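Local coordinates for periplasmic binding protein (Veillonella parvula, PDB 4OVK) that probably captures a solute, as relatives do iron complexes or vitamin B12, and hands it to an ABC transporter in the membrane, at residues I34-I39 / K53-I58; G57-A62 / V86-N91; D103-W108 / L121-V126. All coordinates share one frame; numbering follows the deposited sequence. Where two conformers were deposited one is given.

Contact 1 (I34-I39 / K53-I58)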
# COMPACT_ATOMS: atom_id res chain seq x y z
N ILE A 34 13.61 16.22 3.17
CA ILE A 34 13.72 14.77 3.17
C ILE A 34 13.64 14.22 1.76
O ILE A 34 12.77 14.63 0.98
CB ILE A 34 12.62 14.13 4.01
CG1 ILE A 34 12.72 14.62 5.45
CG2 ILE A 34 12.74 12.61 3.93
CD1 ILE A 34 11.45 14.39 6.24
N ALA A 35 14.55 13.31 1.44
CA ALA A 35 14.49 12.56 0.18
C ALA A 35 14.20 11.09 0.47
O ALA A 35 14.68 10.54 1.47
CB ALA A 35 15.78 12.70 -0.61
N ILE A 36 13.43 10.45 -0.41
CA ILE A 36 12.88 9.14 -0.14
C ILE A 36 13.11 8.20 -1.31
O ILE A 36 12.55 8.40 -2.38
CB ILE A 36 11.38 9.24 0.20
CG1 ILE A 36 11.15 10.25 1.32
CG2 ILE A 36 10.81 7.87 0.58
CD1 ILE A 36 9.84 10.98 1.26
N VAL A 37 13.93 7.18 -1.09
CA VAL A 37 14.21 6.17 -2.11
C VAL A 37 13.08 5.14 -2.27
O VAL A 37 12.65 4.88 -3.40
CB VAL A 37 15.58 5.49 -1.84
CG1 VAL A 37 15.76 4.22 -2.68
CG2 VAL A 37 16.69 6.49 -2.10
N PRO A 38 12.60 4.53 -1.17
CA PRO A 38 11.57 3.48 -1.31
C PRO A 38 10.26 4.04 -1.88
O PRO A 38 9.84 5.12 -1.49
CB PRO A 38 11.37 2.99 0.12
CG PRO A 38 12.65 3.30 0.81
CD PRO A 38 13.10 4.60 0.22
N ILE A 39 9.63 3.30 -2.78
CA ILE A 39 8.50 3.84 -3.54
C ILE A 39 7.29 4.18 -2.66
O ILE A 39 6.76 5.29 -2.75
CB ILE A 39 8.12 2.94 -4.73
CG1 ILE A 39 9.28 2.87 -5.74
CG2 ILE A 39 6.85 3.46 -5.40
CD1 ILE A 39 9.15 1.74 -6.74
N LYS A 53 5.20 19.21 2.74
CA LYS A 53 6.04 20.41 2.71
C LYS A 53 7.54 20.15 2.85
O LYS A 53 8.33 20.95 2.36
CB LYS A 53 5.59 21.45 3.76
CG LYS A 53 4.17 21.99 3.55
CD LYS A 53 4.07 23.00 2.41
CE LYS A 53 2.68 23.61 2.35
NZ LYS A 53 2.38 24.26 1.04
N LYS A 54 7.94 19.07 3.52
CA LYS A 54 9.36 18.79 3.75
C LYS A 54 9.99 17.82 2.75
O LYS A 54 11.17 17.51 2.84
CB LYS A 54 9.57 18.27 5.18
CG LYS A 54 9.19 19.28 6.24
CD LYS A 54 9.53 18.84 7.65
CE LYS A 54 9.49 20.01 8.64
NZ LYS A 54 10.00 19.65 10.00
N ILE A 55 9.19 17.33 1.78
CA ILE A 55 9.66 16.32 0.86
C ILE A 55 10.37 17.01 -0.30
O ILE A 55 9.81 17.87 -0.94
CB ILE A 55 8.50 15.45 0.35
CG1 ILE A 55 7.82 14.74 1.52
CG2 ILE A 55 9.02 14.44 -0.68
CD1 ILE A 55 6.59 13.95 1.15
N VAL A 56 11.62 16.64 -0.53
CA VAL A 56 12.41 17.27 -1.62
C VAL A 56 12.91 16.29 -2.68
O VAL A 56 13.48 16.71 -3.67
CB VAL A 56 13.62 18.05 -1.07
CG1 VAL A 56 13.14 19.13 -0.10
CG2 VAL A 56 14.65 17.14 -0.41
N GLY A 57 12.68 15.00 -2.48
CA GLY A 57 13.03 14.02 -3.48
C GLY A 57 12.26 12.73 -3.30
O GLY A 57 12.14 12.22 -2.18
N ILE A 58 11.71 12.23 -4.41
CA ILE A 58 10.97 10.98 -4.42
C ILE A 58 11.36 10.08 -5.59
O ILE A 58 11.97 10.52 -6.58
CB ILE A 58 9.44 11.25 -4.44
CG1 ILE A 58 8.96 11.77 -5.81
CG2 ILE A 58 9.07 12.23 -3.34
CD1 ILE A 58 7.45 11.99 -5.88
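Lys-54 makes the first link to Ile-34: its carbonyl O takes the N-H of Ile-34 at 2.8 Å, with the donor nearly in line with the C=O bond. Its ammonium group serves another purpose, donating to the O of Ile-31. Ile-55 then pairs with Ile-34 as a parallel bridge, and its CG2 meets CD1 of Ile-36 at 4.1 Å, the two branched chains slanting across each other. CG2 of Ile-55 stands anti to its own backbone N, the position that turns this branch toward Ile-36, on the side of the sheet where helix 41-49 packs against Ile-36. Val-56 N gives the O of Ile-34 an almost straight bond (2.8 Å, 178°), and its CG2 methyl lies 3.4 Å from the same oxygen. That oxygen also draws a weak, longer bond from Gly-57 N, because the register slips by one residue here, a beta bulge. Gly-57 comes opposite Ala-35 with the CA atoms only 4.2 Å apart, a close approach made by a residue without a side chain. The O of Gly-57 receives the N-H of Ile-36 at 2.8 Å, from above the carbonyl plane. Ile-58 follows with its backbone alongside that of Ile-36, its CA 3.6 Å from Ile-36 O. Strand 34-36, helix 41-49 and strand 55-57 together form a beta-alpha-beta crossover, with strand 55-57 at the edge of a parallel sheet.

Contact 2 (G57-A62 / V86-N91)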
# COMPACT_ATOMS: atom_id res chain seq x y z
N GLY A 57 12.68 15.00 -2.48
CA GLY A 57 13.03 14.02 -3.48
C GLY A 57 12.26 12.73 -3.30
O GLY A 57 12.14 12.22 -2.18
N ILE A 58 11.71 12.23 -4.41
CA ILE A 58 10.97 10.98 -4.42
C ILE A 58 11.36 10.08 -5.59
O ILE A 58 11.97 10.52 -6.58
CB ILE A 58 9.44 11.25 -4.44
CG1 ILE A 58 8.96 11.77 -5.81
CG2 ILE A 58 9.07 12.23 -3.34
CD1 ILE A 58 7.45 11.99 -5.88
N HIS A 59 11.03 8.81 -5.48
CA HIS A 59 11.32 7.86 -6.54
C HIS A 59 10.42 8.17 -7.75
O HIS A 59 9.24 8.56 -7.59
CB HIS A 59 11.10 6.45 -6.00
CG HIS A 59 11.60 5.37 -6.88
ND1 HIS A 59 10.97 5.01 -8.06
CD2 HIS A 59 12.65 4.53 -6.75
CE1 HIS A 59 11.63 4.02 -8.62
NE2 HIS A 59 12.65 3.71 -7.85
N PRO A 60 10.96 8.03 -8.96
CA PRO A 60 10.13 8.37 -10.12
C PRO A 60 8.83 7.56 -10.21
O PRO A 60 7.81 8.07 -10.69
CB PRO A 60 11.05 8.08 -11.31
CG PRO A 60 12.10 7.15 -10.79
CD PRO A 60 12.32 7.63 -9.38
N SER A 61 8.87 6.31 -9.75
CA SER A 61 7.65 5.48 -9.66
C SER A 61 6.67 5.94 -8.58
O SER A 61 5.46 5.76 -8.73
CB SER A 61 8.03 4.01 -9.47
OG SER A 61 8.81 3.58 -10.58
N ALA A 62 7.18 6.55 -7.51
CA ALA A 62 6.33 7.23 -6.55
C ALA A 62 5.63 8.43 -7.20
O ALA A 62 4.45 8.68 -6.92
CB ALA A 62 7.12 7.65 -5.30
N VAL A 86 17.21 9.10 -8.05
CA VAL A 86 17.29 7.64 -7.91
C VAL A 86 16.59 6.98 -9.10
O VAL A 86 15.57 7.48 -9.58
CB VAL A 86 16.67 7.18 -6.55
CG1 VAL A 86 15.18 7.51 -6.45
CG2 VAL A 86 16.91 5.70 -6.31
N ASP A 87 17.13 5.86 -9.59
CA ASP A 87 16.54 5.15 -10.75
C ASP A 87 15.67 3.96 -10.32
O ASP A 87 15.45 3.75 -9.14
CB ASP A 87 17.65 4.74 -11.75
CG ASP A 87 18.50 3.57 -11.28
OD1 ASP A 87 18.12 2.91 -10.29
OD2 ASP A 87 19.55 3.30 -11.91
N ASN A 88 15.16 3.18 -11.28
CA ASN A 88 14.26 2.05 -10.97
C ASN A 88 14.91 0.87 -10.28
O ASN A 88 14.22 0.05 -9.68
CB ASN A 88 13.57 1.52 -12.24
CG ASN A 88 12.30 2.25 -12.56
OD1 ASN A 88 11.90 3.14 -11.82
ND2 ASN A 88 11.64 1.87 -13.65
N ASN A 89 16.22 0.77 -10.38
CA ASN A 89 16.94 -0.27 -9.67
C ASN A 89 17.46 0.27 -8.34
O ASN A 89 18.30 -0.35 -7.69
CB ASN A 89 18.05 -0.83 -10.56
CG ASN A 89 17.50 -1.38 -11.87
OD1 ASN A 89 16.45 -0.94 -12.37
ND2 ASN A 89 18.19 -2.37 -12.42
N PHE A 90 16.95 1.43 -7.93
CA PHE A 90 17.25 2.07 -6.64
C PHE A 90 18.70 2.56 -6.52
O PHE A 90 19.19 2.84 -5.41
CB PHE A 90 16.83 1.16 -5.46
CG PHE A 90 15.36 0.82 -5.46
CD1 PHE A 90 14.42 1.75 -5.01
CD2 PHE A 90 14.91 -0.41 -5.92
CE1 PHE A 90 13.06 1.45 -5.02
CE2 PHE A 90 13.56 -0.72 -5.93
CZ PHE A 90 12.64 0.21 -5.48
N ASN A 91 19.36 2.71 -7.67
CA ASN A 91 20.69 3.30 -7.71
C ASN A 91 20.61 4.80 -7.56
O ASN A 91 19.89 5.46 -8.29
CB ASN A 91 21.37 2.97 -9.04
CG ASN A 91 21.62 1.49 -9.19
OD1 ASN A 91 22.17 0.84 -8.30
ND2 ASN A 91 21.21 0.94 -10.32
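His-59 and Val-86 bring the two backbones nearest, CA to CA 6.1 Å, and from there the chains draw apart past Pro-60 and Ser-61. One side is the start of helix 60-67, with His-59 as N-cap; the other is a loop folded into a type I beta turn from Asp-87 to Phe-90. The imidazole sits between them. Its CG is anti to the backbone N (chi1 -169°), and ND1 accepts the N-H of Ser-61 at 3.0 Å, in the ring plane, so the ring itself caps the helix. The far side of the ring reaches the turn. NE2 is 3.1 Å from Asp-87 O, while Asn-88 OD1 lies at the ring's edge, 3.3 Å from His-59 CE1, the amide plane nearly parallel to that of the ring. CD2 of His-59 packs on CE1 of Phe-90 at 3.6 Å, the rings of His-59 and Phe-90 inclined at 49°. CG1 of Val-86 touches CA and CD2 of His-59, and CD of Pro-60, which lies over one face of the imidazole, is 3.3 Å from Val-86 O. An alanine in place of His-59 would probably leave the N-H of Ser-61 without its side-chain acceptor and open a gap beside CE1 of Phe-90. Asp-87 braces the turn from within, OD1 accepting Asn-91 N at 2.9 Å. The chemistry therefore implies an imidazole whose rotation is fixed by the cap, with its opposite rim set among carbonyl oxygens and an aromatic ring.

Contact 3 (D103-W108 / L121-V126)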
# COMPACT_ATOMS: atom_id res chain seq x y z
N ASP A 103 18.36 16.93 4.32
CA ASP A 103 18.81 16.73 5.68
C ASP A 103 18.84 15.25 6.04
O ASP A 103 19.52 14.88 6.98
CB ASP A 103 17.90 17.45 6.66
CG ASP A 103 17.86 18.93 6.41
OD1 ASP A 103 18.92 19.53 6.15
OD2 ASP A 103 16.77 19.50 6.48
N VAL A 104 18.08 14.42 5.32
CA VAL A 104 18.10 12.98 5.53
C VAL A 104 17.52 12.32 4.29
O VAL A 104 16.66 12.90 3.61
CB VAL A 104 17.35 12.55 6.83
CG1 VAL A 104 15.87 12.88 6.75
CG2 VAL A 104 17.55 11.07 7.16
N VAL A 105 18.04 11.13 3.99
CA VAL A 105 17.55 10.29 2.92
C VAL A 105 17.09 8.97 3.51
O VAL A 105 17.80 8.33 4.30
CB VAL A 105 18.65 10.02 1.86
CG1 VAL A 105 18.10 9.24 0.67
CG2 VAL A 105 19.25 11.34 1.41
N ILE A 106 15.90 8.54 3.12
CA ILE A 106 15.39 7.23 3.50
C ILE A 106 15.85 6.26 2.42
O ILE A 106 15.58 6.48 1.23
CB ILE A 106 13.84 7.21 3.59
CG1 ILE A 106 13.32 8.42 4.40
CG2 ILE A 106 13.35 5.90 4.20
CD1 ILE A 106 13.83 8.52 5.82
N ILE A 107 16.53 5.19 2.83
CA ILE A 107 17.02 4.15 1.93
C ILE A 107 16.60 2.78 2.44
O ILE A 107 15.99 2.66 3.50
CB ILE A 107 18.56 4.20 1.77
CG1 ILE A 107 19.27 3.94 3.11
CG2 ILE A 107 18.99 5.53 1.17
CD1 ILE A 107 20.77 3.81 2.98
N TRP A 108 16.94 1.74 1.68
CA TRP A 108 16.67 0.36 2.06
C TRP A 108 17.81 -0.24 2.89
O TRP A 108 18.98 0.12 2.70
CB TRP A 108 16.51 -0.51 0.83
CG TRP A 108 15.25 -0.32 0.06
CD1 TRP A 108 15.14 0.07 -1.24
CD2 TRP A 108 13.91 -0.54 0.52
NE1 TRP A 108 13.83 0.11 -1.62
CE2 TRP A 108 13.05 -0.25 -0.55
CE3 TRP A 108 13.36 -0.94 1.74
CZ2 TRP A 108 11.66 -0.37 -0.45
CZ3 TRP A 108 11.97 -1.04 1.84
CH2 TRP A 108 11.15 -0.76 0.75
N LEU A 121 29.49 12.17 2.06
CA LEU A 121 29.06 13.42 1.45
C LEU A 121 28.34 14.37 2.42
O LEU A 121 27.85 15.41 2.02
CB LEU A 121 28.15 13.11 0.25
CG LEU A 121 28.87 12.39 -0.90
CD1 LEU A 121 27.86 11.85 -1.91
CD2 LEU A 121 29.87 13.31 -1.57
N GLY A 122 28.28 13.99 3.70
CA GLY A 122 27.65 14.81 4.73
C GLY A 122 26.13 14.72 4.73
O GLY A 122 25.46 15.62 5.23
N ILE A 123 25.59 13.63 4.19
CA ILE A 123 24.15 13.48 4.08
C ILE A 123 23.68 12.28 4.90
O ILE A 123 23.97 11.13 4.55
CB ILE A 123 23.70 13.29 2.62
CG1 ILE A 123 24.19 14.46 1.75
CG2 ILE A 123 22.18 13.16 2.54
CD1 ILE A 123 24.05 14.19 0.27
N PRO A 124 22.95 12.55 6.00
CA PRO A 124 22.44 11.44 6.81
C PRO A 124 21.48 10.57 6.03
O PRO A 124 20.74 11.06 5.17
CB PRO A 124 21.71 12.15 7.96
CG PRO A 124 22.40 13.48 8.06
CD PRO A 124 22.69 13.86 6.64
N ALA A 125 21.51 9.28 6.32
CA ALA A 125 20.63 8.31 5.68
C ALA A 125 20.13 7.30 6.72
O ALA A 125 20.91 6.85 7.57
CB ALA A 125 21.36 7.59 4.57
N VAL A 126 18.85 6.97 6.63
CA VAL A 126 18.24 5.99 7.53
C VAL A 126 17.71 4.85 6.70
O VAL A 126 17.08 5.06 5.65
CB VAL A 126 17.14 6.57 8.44
CG1 VAL A 126 17.74 7.58 9.43
CG2 VAL A 126 16.02 7.21 7.66
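The beta-alpha-beta unit made of strand 104-108, helix 112-120 and strand 125-128 closes here, where Val-105 pairs with Ala-125 and Ile-106 with Val-126 in parallel register. The chain leaves the helix through a Schellman motif at Gly-122, whose positive phi suits glycine, and drops into the sheet at Pro-124. Three backbone bonds of 2.9 Å zip the strands together: Val-105 N to Pro-124 O, Val-126 N to Val-105 O, and Ile-107 N to Val-126 O, the last nearly straight at 175°. Alpha carbons add weaker C-H...O contacts, among them Val-104 to Pro-124 O and Ala-125 to Val-105 O. On the face that carries Val-105 and Ala-125, CG2 of Val-105 meets CG2 of Ile-123 at 3.6 Å, the two crossing at a slant. Further along that face, CD1 of Ile-107 rests 4.1 Å from CB of Ala-125. Chi1 of Ile-107 (62°) sets CG1 between its backbone N and carbonyl carbon, which puts CG1 close to Val-126 O and sends CD1 on to Ala-125. Helices 94-100 and 112-120 cover this side. On the reverse, CG2 of Val-104 touches CG1 of Val-126 at 4.2 Å, both packed on Met-27 of strand 24-28. The ring of Pro-124 leans its CD on Asp-103 O at 3.3 Å. A parallel sheet layered with helices in this way is typical of the Rossmann-like lobes of periplasmic binding proteins.

From the N terminus, contact 1 comes first, closing the loop through helix 41-49 and setting strand 55-57 beside strand 34-36. Contact 2 begins where it ends, sharing Gly-57 and Ile-58, and brings the loop 86-91 back to the start of helix 60-67. Contact 3 follows in series, closing around helix 112-120; none encloses another. Contacts 1 and 3 belong to one four-stranded parallel sheet, joined in its middle by backbone pairing of Ala-35 and Val-37 with Ile-106. Contact 2 sits beyond the C-terminal ends of these strands: Val-37 packs on Phe-90, whose ring meets Trp-108 edge-to-face, tying the loop to both.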